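PDB 2YV9: chloride intracellular channel exc-4 from Caenorhabditis elegans, which may insert into membranes to form chloride channels and is required to regulate lumen size as the excretory canal tube grows. Local coordinates for residues G35-L38 with F39-E42; R135-V138 with E139-G143; I202-I205 with G206-L210; V275-D278 with I279-K282. All coordinates share one frame; numbering follows the deposited sequence.

Contact 1 of 4, residues G35-L38 with F39-E42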
loop_
_atom_site.group_PDB
_atom_site.type_symbol
_atom_site.label_atom_id
_atom_site.label_comp_id
_atom_site.label_asym_id
_atom_site.label_seq_id
_atom_site.Cartn_x
_atom_site.Cartn_y
_atom_site.Cartn_z
ATOM N N GLY A 35 10.701 6.328 11.135
ATOM C CA GLY A 35 10.650 4.927 11.461
ATOM C C GLY A 35 11.269 4.062 10.408
ATOM O O GLY A 35 11.966 4.551 9.509
ATOM N N ALA A 36 11.024 2.767 10.537
ATOM C CA ALA A 36 11.699 1.739 9.741
ATOM C C ALA A 36 10.794 0.996 8.783
ATOM O O ALA A 36 11.115 -0.130 8.379
ATOM C CB ALA A 36 12.414 0.800 10.617
ATOM N N ASP A 37 9.736 1.657 8.346
ATOM C CA ASP A 37 8.817 1.067 7.412
ATOM C C ASP A 37 9.550 0.938 6.079
ATOM O O ASP A 37 10.081 1.950 5.559
ATOM C CB ASP A 37 7.541 1.885 7.293
ATOM C CG ASP A 37 6.549 1.275 6.330
ATOM O OD1 ASP A 37 5.538 0.713 6.822
ATOM O OD2 ASP A 37 6.743 1.358 5.082
ATOM N N LEU A 38 9.581 -0.294 5.526
ATOM C CA LEU A 38 10.363 -0.464 4.273
ATOM C C LEU A 38 9.757 0.199 3.040
ATOM O O LEU A 38 10.481 0.665 2.122
ATOM C CB LEU A 38 10.558 -1.932 4.020
ATOM C CG LEU A 38 11.536 -2.650 4.926
ATOM C CD1 LEU A 38 11.378 -4.189 4.776
ATOM C CD2 LEU A 38 12.967 -2.242 4.642
ATOM N N PHE A 39 8.442 0.284 2.994
ATOM C CA PHE A 39 7.757 0.943 1.845
ATOM C C PHE A 39 7.993 2.451 1.890
ATOM O O PHE A 39 8.168 3.081 0.875
ATOM C CB PHE A 39 6.308 0.531 1.828
ATOM C CG PHE A 39 6.169 -0.932 1.784
ATOM C CD1 PHE A 39 6.521 -1.623 0.635
ATOM C CD2 PHE A 39 5.888 -1.651 2.914
ATOM C CE1 PHE A 39 6.442 -3.029 0.594
ATOM C CE2 PHE A 39 5.848 -3.047 2.860
ATOM C CZ PHE A 39 6.107 -3.714 1.701
ATOM N N CYS A 40 8.035 3.016 3.100
ATOM C CA CYS A 40 8.365 4.439 3.226
ATOM C C CYS A 40 9.791 4.719 2.710
ATOM O O CYS A 40 10.052 5.712 2.018
ATOM C CB CYS A 40 8.289 4.867 4.661
ATOM S SG CYS A 40 6.522 4.964 5.283
ATOM N N GLN A 41 10.721 3.867 3.111
ATOM C CA GLN A 41 12.113 4.085 2.635
ATOM C C GLN A 41 12.241 3.881 1.110
ATOM O O GLN A 41 12.960 4.599 0.435
ATOM C CB GLN A 41 13.155 3.254 3.307
ATOM C CG GLN A 41 14.495 3.896 3.062
ATOM C CD GLN A 41 15.720 3.303 3.787
ATOM O OE1 GLN A 41 15.643 2.327 4.551
ATOM N NE2 GLN A 41 16.890 3.900 3.509
ATOM N N GLU A 42 11.557 2.891 0.564
ATOM C CA GLU A 42 11.553 2.665 -0.891
ATOM C C GLU A 42 11.140 3.972 -1.616
ATOM O O GLU A 42 11.854 4.442 -2.492
ATOM C CB GLU A 42 10.550 1.572 -1.230
ATOM C CG GLU A 42 10.381 1.278 -2.715
ATOM C CD GLU A 42 9.480 0.096 -3.023
ATOM O OE1 GLU A 42 8.854 -0.477 -2.096
ATOM O OE2 GLU A 42 9.357 -0.229 -4.223
HETATM O O HOH W 1 9.866 -1.782 0.150
#
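The Asp37 carboxylate meets the Phe39 ring at its edge: OD2 lies near the ring plane, 3.8 Å from CD2, while the Phe39 side chain also packs on Pro80 of the same chain and on Asp93 of the second subunit. Asp37 is the N-cap of helix 38-52, the first helix of the thioredoxin-like N-terminal domain, a place that probably corresponds to that of the redox cysteine in glutaredoxin-like relatives. Its CG stands anti to the backbone N (chi1 -179°), which swings the carboxylate round to the start of the helix. There OD2 accepts from Cys40 N at 2.9 Å with an N-H...O angle of 155°, the donor arriving on the anti side of the oxygen and 17° out of the carboxylate plane. Phe39 N is also 2.9 Å from OD2, but its bond is bent and weak. One oxygen thus takes up two amides of the first turn. The backbone follows with Gln41 N to Asp37 O (3.2 Å) and Glu42 N to Leu38 O (2.9 Å).

The predicted transmembrane segment begins at Leu38, whose side chain turns away to pack on Pro197 and His201 of helix 190-210. Glu42 OE2 forms a salt bridge with Arg95 of the second subunit, while a water sits between Glu42 OE1 and Leu38 O. The calcium ion lies about 7 Å from the Phe39 side chain, with Pro80 among its ligands. On the Cys40 side of the cap, SG comes to 3.6 Å from Asp37 OD2 and touches Asp37 CB at 3.8 Å.

Contact 2 of 4, residues R135-V138 with E139-G143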
loop_
_atom_site.group_PDB
_atom_site.type_symbol
_atom_site.label_atom_id
_atom_site.label_comp_id
_atom_site.label_asym_id
_atom_site.label_seq_id
_atom_site.Cartn_x
_atom_site.Cartn_y
_atom_site.Cartn_z
ATOM N N ARG A 135 11.295 -14.888 13.247
ATOM C CA ARG A 135 10.215 -15.420 14.065
ATOM C C ARG A 135 10.649 -16.742 14.757
ATOM O O ARG A 135 10.395 -16.942 15.964
ATOM C CB ARG A 135 8.974 -15.645 13.218
ATOM C CG ARG A 135 7.834 -16.389 13.929
ATOM C CD ARG A 135 7.245 -15.493 15.028
ATOM N NE ARG A 135 6.023 -16.013 15.651
ATOM C CZ ARG A 135 4.830 -16.027 15.063
ATOM N NH1 ARG A 135 4.678 -15.638 13.817
ATOM N NH2 ARG A 135 3.772 -16.505 15.718
ATOM N N ALA A 136 11.317 -17.648 14.029
ATOM C CA ALA A 136 11.693 -18.949 14.628
ATOM C C ALA A 136 12.675 -18.749 15.783
ATOM O O ALA A 136 12.532 -19.380 16.839
ATOM C CB ALA A 136 12.321 -19.832 13.575
ATOM N N LYS A 137 13.663 -17.876 15.620
ATOM C CA LYS A 137 14.668 -17.746 16.660
ATOM C C LYS A 137 14.097 -17.028 17.888
ATOM O O LYS A 137 14.366 -17.412 19.067
ATOM C CB LYS A 137 15.936 -17.035 16.200
ATOM C CG LYS A 137 17.085 -17.365 17.148
ATOM C CD LYS A 137 18.247 -16.443 16.939
ATOM C CE LYS A 137 19.406 -16.878 17.782
ATOM N NZ LYS A 137 19.283 -16.350 19.131
ATOM N N VAL A 138 13.287 -16.017 17.601
ATOM C CA VAL A 138 12.627 -15.261 18.725
ATOM C C VAL A 138 11.783 -16.185 19.579
ATOM O O VAL A 138 11.778 -16.114 20.824
ATOM C CB VAL A 138 11.780 -14.062 18.209
ATOM C CG1 VAL A 138 10.763 -13.572 19.259
ATOM C CG2 VAL A 138 12.729 -12.935 17.782
ATOM N N GLU A 139 11.039 -17.062 18.931
ATOM C CA GLU A 139 10.190 -18.011 19.678
ATOM C C GLU A 139 11.055 -19.077 20.387
ATOM O O GLU A 139 10.745 -19.546 21.504
ATOM C CB GLU A 139 9.177 -18.680 18.754
ATOM C CG GLU A 139 8.233 -17.713 18.058
ATOM C CD GLU A 139 7.067 -17.178 18.915
ATOM O OE1 GLU A 139 6.959 -17.496 20.127
ATOM O OE2 GLU A 139 6.221 -16.453 18.328
ATOM N N PHE A 140 12.148 -19.466 19.757
ATOM C CA PHE A 140 13.027 -20.463 20.365
ATOM C C PHE A 140 13.666 -19.916 21.632
ATOM O O PHE A 140 13.889 -20.651 22.629
ATOM C CB PHE A 140 14.133 -20.853 19.375
ATOM C CG PHE A 140 14.985 -21.955 19.857
ATOM C CD1 PHE A 140 14.451 -23.235 20.008
ATOM C CD2 PHE A 140 16.302 -21.739 20.208
ATOM C CE1 PHE A 140 15.242 -24.270 20.472
ATOM C CE2 PHE A 140 17.089 -22.770 20.661
ATOM C CZ PHE A 140 16.558 -24.031 20.803
ATOM N N ASP A 141 13.928 -18.615 21.625
ATOM C CA ASP A 141 14.672 -17.961 22.714
ATOM C C ASP A 141 13.740 -17.485 23.832
ATOM O O ASP A 141 14.202 -16.993 24.847
ATOM C CB ASP A 141 15.501 -16.792 22.197
ATOM C CG ASP A 141 16.718 -17.243 21.382
ATOM O OD1 ASP A 141 17.163 -18.392 21.605
ATOM O OD2 ASP A 141 17.253 -16.420 20.590
ATOM N N LYS A 142 12.440 -17.636 23.633
ATOM C CA LYS A 142 11.432 -17.246 24.641
ATOM C C LYS A 142 11.704 -18.043 25.924
ATOM O O LYS A 142 11.835 -19.263 25.893
ATOM C CB LYS A 142 10.020 -17.517 24.100
ATOM C CG LYS A 142 8.884 -16.820 24.809
ATOM C CD LYS A 142 7.558 -17.059 24.068
ATOM C CE LYS A 142 6.335 -16.686 24.927
ATOM N NZ LYS A 142 5.803 -15.312 24.706
ATOM N N GLY A 143 11.816 -17.347 27.057
ATOM C CA GLY A 143 12.060 -18.016 28.343
ATOM C C GLY A 143 13.509 -18.346 28.631
ATOM O O GLY A 143 13.816 -19.183 29.476
HETATM O O HOH W 2 4.025 -18.870 17.561
#
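Glu139 N, Phe140 N and Asp141 N bond back to Arg135 O, Ala136 O and Lys137 O, the regular turn that ends helix 117-140 before the chain leaves through Lys142 and Gly143. Two salt bridges of the same spacing lie along this turn. Arg135 NE points at Glu139 OE2, 2.7 Å away and fairly straight at 161°; the oxygen offers its anti lone pair and lies at the edge of the guanidinium, whose plane is turned 44° from that of the carboxylate. A bend at chi2 (69°) brings the arginine chain down to this carboxylate, and its CD lies 3.6 Å from the same OE2. Across the subunit boundary, OE2 has a second cation, Lys72 of the second subunit, and Arg135 NH1 bonds Asn73 of that subunit. A leucine in place of Arg135 would probably leave Glu139 held only by the lysine of the second subunit among the partners described, and Asn73 of that subunit without its arginine donor.

The other bridge joins Lys137 NZ to the syn side of Asp141 OD2, a short 2.5 Å. Both partners also reach Ser148, through its O and OG, so the loop beyond the helix is held here. Phe140 turns away from the earlier turn and packs on Ile157 of helix 155-178. Salt bridges between residues i and i+4 are a common feature of alpha-helices, and here two of them fall at the end of helix 117-140.

Contact 3 of 4, residues I202-I205 with G206-L210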
loop_
_atom_site.group_PDB
_atom_site.type_symbol
_atom_site.label_atom_id
_atom_site.label_comp_id
_atom_site.label_asym_id
_atom_site.label_seq_id
_atom_site.Cartn_x
_atom_site.Cartn_y
_atom_site.Cartn_z
ATOM N N ILE A 202 18.535 -6.400 7.627
ATOM C CA ILE A 202 19.032 -7.709 7.953
ATOM C C ILE A 202 20.352 -7.559 8.723
ATOM O O ILE A 202 20.619 -8.295 9.679
ATOM C CB ILE A 202 19.249 -8.537 6.664
ATOM C CG1 ILE A 202 17.890 -8.943 6.140
ATOM C CG2 ILE A 202 20.051 -9.704 6.932
ATOM C CD1 ILE A 202 17.881 -9.611 4.755
ATOM N N ARG A 203 21.209 -6.603 8.305
ATOM C CA ARG A 203 22.500 -6.430 8.972
ATOM C C ARG A 203 22.335 -5.992 10.436
ATOM O O ARG A 203 22.879 -6.595 11.360
ATOM C CB ARG A 203 23.358 -5.401 8.239
ATOM C CG ARG A 203 24.827 -5.690 8.326
ATOM C CD ARG A 203 25.519 -5.035 9.465
ATOM N NE ARG A 203 26.884 -5.540 9.658
ATOM C CZ ARG A 203 27.966 -4.784 9.836
ATOM N NH1 ARG A 203 27.897 -3.470 9.856
ATOM N NH2 ARG A 203 29.135 -5.359 10.061
ATOM N N ILE A 204 21.543 -4.953 10.628
ATOM C CA ILE A 204 21.282 -4.406 11.978
ATOM C C ILE A 204 20.583 -5.427 12.858
ATOM O O ILE A 204 20.979 -5.631 14.010
ATOM C CB ILE A 204 20.446 -3.113 11.896
ATOM C CG1 ILE A 204 21.174 -1.996 11.143
ATOM C CG2 ILE A 204 20.076 -2.582 13.310
ATOM C CD1 ILE A 204 22.600 -1.729 11.614
ATOM N N ILE A 205 19.528 -6.055 12.359
ATOM C CA ILE A 205 18.764 -7.024 13.176
ATOM C C ILE A 205 19.625 -8.280 13.421
ATOM O O ILE A 205 19.642 -8.865 14.504
ATOM C CB ILE A 205 17.421 -7.377 12.544
ATOM C CG1 ILE A 205 16.518 -6.155 12.535
ATOM C CG2 ILE A 205 16.708 -8.559 13.300
ATOM C CD1 ILE A 205 16.324 -5.508 13.938
ATOM N N GLY A 206 20.376 -8.705 12.408
ATOM C CA GLY A 206 21.331 -9.784 12.648
ATOM C C GLY A 206 22.307 -9.544 13.784
ATOM O O GLY A 206 22.464 -10.412 14.702
ATOM N N LEU A 207 22.982 -8.396 13.764
ATOM C CA LEU A 207 24.003 -8.107 14.792
ATOM C C LEU A 207 23.321 -7.891 16.130
ATOM O O LEU A 207 23.846 -8.328 17.163
ATOM C CB LEU A 207 24.884 -6.902 14.450
ATOM C CG LEU A 207 25.890 -7.193 13.312
ATOM C CD1 LEU A 207 26.772 -5.977 13.141
ATOM C CD2 LEU A 207 26.740 -8.420 13.597
ATOM N N SER A 208 22.164 -7.246 16.128
ATOM C CA SER A 208 21.612 -6.776 17.420
ATOM C C SER A 208 20.741 -7.785 18.153
ATOM O O SER A 208 20.794 -7.870 19.405
ATOM C CB SER A 208 20.841 -5.491 17.241
ATOM O OG SER A 208 19.673 -5.720 16.476
ATOM N N LEU A 209 19.945 -8.538 17.392
ATOM C CA LEU A 209 18.984 -9.483 17.905
ATOM C C LEU A 209 19.199 -10.974 17.576
ATOM O O LEU A 209 18.838 -11.860 18.371
ATOM C CB LEU A 209 17.578 -9.113 17.405
ATOM C CG LEU A 209 16.895 -7.808 17.817
ATOM C CD1 LEU A 209 15.529 -7.656 17.082
ATOM C CD2 LEU A 209 16.725 -7.793 19.304
ATOM N N LEU A 210 19.701 -11.287 16.389
ATOM C CA LEU A 210 19.669 -12.667 15.967
ATOM C C LEU A 210 21.005 -13.380 15.977
ATOM O O LEU A 210 21.047 -14.588 15.767
ATOM C CB LEU A 210 19.043 -12.772 14.583
ATOM C CG LEU A 210 17.605 -12.291 14.356
ATOM C CD1 LEU A 210 17.089 -12.477 12.970
ATOM C CD2 LEU A 210 16.630 -12.968 15.311
#
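Leu207 lies obliquely over Arg203, its CD1 methyl 3.5 Å above one face of the guanidinium and offset toward the rim. NE is the nearest atom of the group to that methyl, also at 3.5 Å. The arginine chain bends at chi2, and its NE makes a salt bridge with Asp213 in the loop beyond the helix, so the group is paired through NE with Asp213 and carries a methyl over one face. With an alanine at Arg203, Asp213 would probably lose its positive mate and the Leu207 methyl the surface it rests on.

Farther round the helix, Ile205 and Leu209 run side by side and point the same way, their CD1 atoms 3.9 Å apart. Leu210 instead slants across Ile205, with its CD1 4.0 Å from Ile205 CG2. These residues form the last turns of helix 190-210, in the all-helical C-terminal domain of the GST fold, and the helix widens there into a pi-type turn. Ile205 O consequently takes two amides: Leu209 N at 2.9 Å, and Leu210 N, which approaches in the carbonyl plane at 3.1 Å. The Ile205 side chain settles among Gly206, Ser208, Leu209 and Leu210, and also meets Phe130 of helix 117-140 and Tyr248 of helix 241-251.

Ile204 O is doubly held as well. Ser208 has OG between its backbone N and carbonyl carbon (chi1 67°), and the hydroxyl donates to Ile204 O at 2.8 Å. Ser208 N reaches the same oxygen from the opposite face of the carbonyl plane.

Contact 4 of 4, residues V275-D278 with I279-K282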
loop_
_atom_site.group_PDB
_atom_site.type_symbol
_atom_site.label_atom_id
_atom_site.label_comp_id
_atom_site.label_asym_id
_atom_site.label_seq_id
_atom_site.Cartn_x
_atom_site.Cartn_y
_atom_site.Cartn_z
ATOM N N VAL A 275 36.597 -7.172 4.981
ATOM C CA VAL A 275 35.709 -7.071 3.797
ATOM C C VAL A 275 36.031 -5.814 2.997
ATOM O O VAL A 275 36.050 -5.826 1.773
ATOM C CB VAL A 275 34.240 -7.048 4.204
ATOM C CG1 VAL A 275 33.327 -6.761 2.977
ATOM C CG2 VAL A 275 33.854 -8.350 4.903
ATOM N N LEU A 276 36.321 -4.714 3.682
ATOM C CA LEU A 276 36.649 -3.473 2.998
ATOM C C LEU A 276 37.968 -3.638 2.233
ATOM O O LEU A 276 38.088 -3.212 1.093
ATOM C CB LEU A 276 36.687 -2.305 3.990
ATOM C CG LEU A 276 36.698 -0.889 3.393
ATOM C CD1 LEU A 276 35.688 -0.706 2.272
ATOM C CD2 LEU A 276 36.483 0.170 4.479
ATOM N N SER A 277 38.905 -4.349 2.851
ATOM C CA SER A 277 40.168 -4.665 2.193
ATOM C C SER A 277 39.918 -5.513 0.954
ATOM O O SER A 277 40.458 -5.187 -0.114
ATOM C CB SER A 277 41.113 -5.373 3.152
ATOM O OG SER A 277 41.460 -4.506 4.229
ATOM N N ASP A 278 39.103 -6.572 1.090
ATOM C CA ASP A 278 38.745 -7.463 -0.021
ATOM C C ASP A 278 38.132 -6.642 -1.158
ATOM O O ASP A 278 38.450 -6.856 -2.342
ATOM C CB ASP A 278 37.764 -8.566 0.420
ATOM C CG ASP A 278 38.396 -9.600 1.359
ATOM O OD1 ASP A 278 39.639 -9.635 1.497
ATOM O OD2 ASP A 278 37.644 -10.394 1.966
ATOM N N ILE A 279 37.264 -5.691 -0.804
ATOM C CA ILE A 279 36.647 -4.812 -1.822
ATOM C C ILE A 279 37.686 -3.974 -2.557
ATOM O O ILE A 279 37.638 -3.856 -3.792
ATOM C CB ILE A 279 35.600 -3.879 -1.180
ATOM C CG1 ILE A 279 34.343 -4.679 -0.857
ATOM C CG2 ILE A 279 35.235 -2.663 -2.072
ATOM C CD1 ILE A 279 33.544 -4.015 0.125
ATOM N N ARG A 280 38.593 -3.366 -1.794
ATOM C CA ARG A 280 39.687 -2.561 -2.342
ATOM C C ARG A 280 40.609 -3.399 -3.231
ATOM O O ARG A 280 41.028 -2.933 -4.294
ATOM C CB ARG A 280 40.502 -1.902 -1.218
ATOM C CG ARG A 280 39.744 -0.823 -0.438
ATOM C CD ARG A 280 40.635 -0.063 0.563
ATOM N NE ARG A 280 41.086 -0.880 1.699
ATOM C CZ ARG A 280 42.223 -1.583 1.753
ATOM N NH1 ARG A 280 43.077 -1.620 0.729
ATOM N NH2 ARG A 280 42.507 -2.275 2.853
ATOM N N VAL A 281 40.889 -4.644 -2.834
ATOM C CA VAL A 281 41.840 -5.469 -3.591
ATOM C C VAL A 281 41.229 -6.090 -4.849
ATOM O O VAL A 281 41.928 -6.770 -5.611
ATOM C CB VAL A 281 42.502 -6.579 -2.727
ATOM C CG1 VAL A 281 42.996 -5.999 -1.405
ATOM C CG2 VAL A 281 41.570 -7.761 -2.519
ATOM N N LYS A 282 39.930 -5.874 -5.058
ATOM C CA LYS A 282 39.280 -6.258 -6.306
ATOM C C LYS A 282 38.783 -5.039 -7.094
ATOM O O LYS A 282 38.190 -5.183 -8.159
ATOM C CB LYS A 282 38.136 -7.219 -6.006
ATOM C CG LYS A 282 38.570 -8.447 -5.229
ATOM C CD LYS A 282 37.394 -9.377 -4.962
ATOM C CE LYS A 282 37.745 -10.475 -3.951
ATOM N NZ LYS A 282 36.653 -11.481 -3.784
#
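Arg280 folds back over Ser277: with CG beside the backbone N (chi1 -68°) and a further bend at chi3 (-68°), the guanidinium comes to lie above the preceding turn. Ser277 CA sits 3.3 Å from the guanidinium plane, over one face and toward its rim. NH2 ends 2.8 Å from Ser277 OG; this hydroxyl is hydrogen-bonded to Glu273 O one turn back. The aliphatic start of the arginine passes Leu276 O, with CG at 3.3 Å.

Ile279 reaches toward the start of the helix in a different direction. Its CG1 stands anti to the carbonyl carbon, and CD1 is carried past Val275 O to touch Val275 CG1 at 4.0 Å, the two side chains lying aslant. Beneath these groups the backbone keeps alpha-helical bonding through Ile279 N to Val275 O and Arg280 N to Leu276 O. Val281 N meets Ser277 O at 2.8 Å, nearly in line with the carbonyl, whereas Lys282 N reaches Asp278 O in a weak bond. Lys282 lies alongside that carbonyl, with CG 3.3 Å from Asp278 O, and its NZ bonds weakly to Thr219.

Val281 and Arg280 are on the surface, while the apolar side of this short helix faces helix 219-228. There Val275 packs on Trp222, Leu276 on Leu226 and Ile279 on Thr219, and Leu284 and Ala285, at the end of the modelled chain, also touch Ile279.

Overall arrangement
From the N terminus, contact 1 caps helix 38-52 as the chain leaves the loop after strand 19-25, within the thioredoxin-like domain. The other three lie in the helical remainder of the chain: contact 2 closes helix 117-140, contact 3 helix 190-210 and contact 4 helix 273-280. All follow in series, and none nests in or crosses another. Contacts 2 and 3 touch, Lys137 CE lying 3.5 Å from Leu210 O, so two helix ends meet. Leu38 of contact 1 packs on helix 190-210, which carries contact 3; the centres of contacts 1 and 3 lie about 17 Å apart. Contacts 1 and 2 both reach the second subunit, while contact 4 sits against helix 219-228.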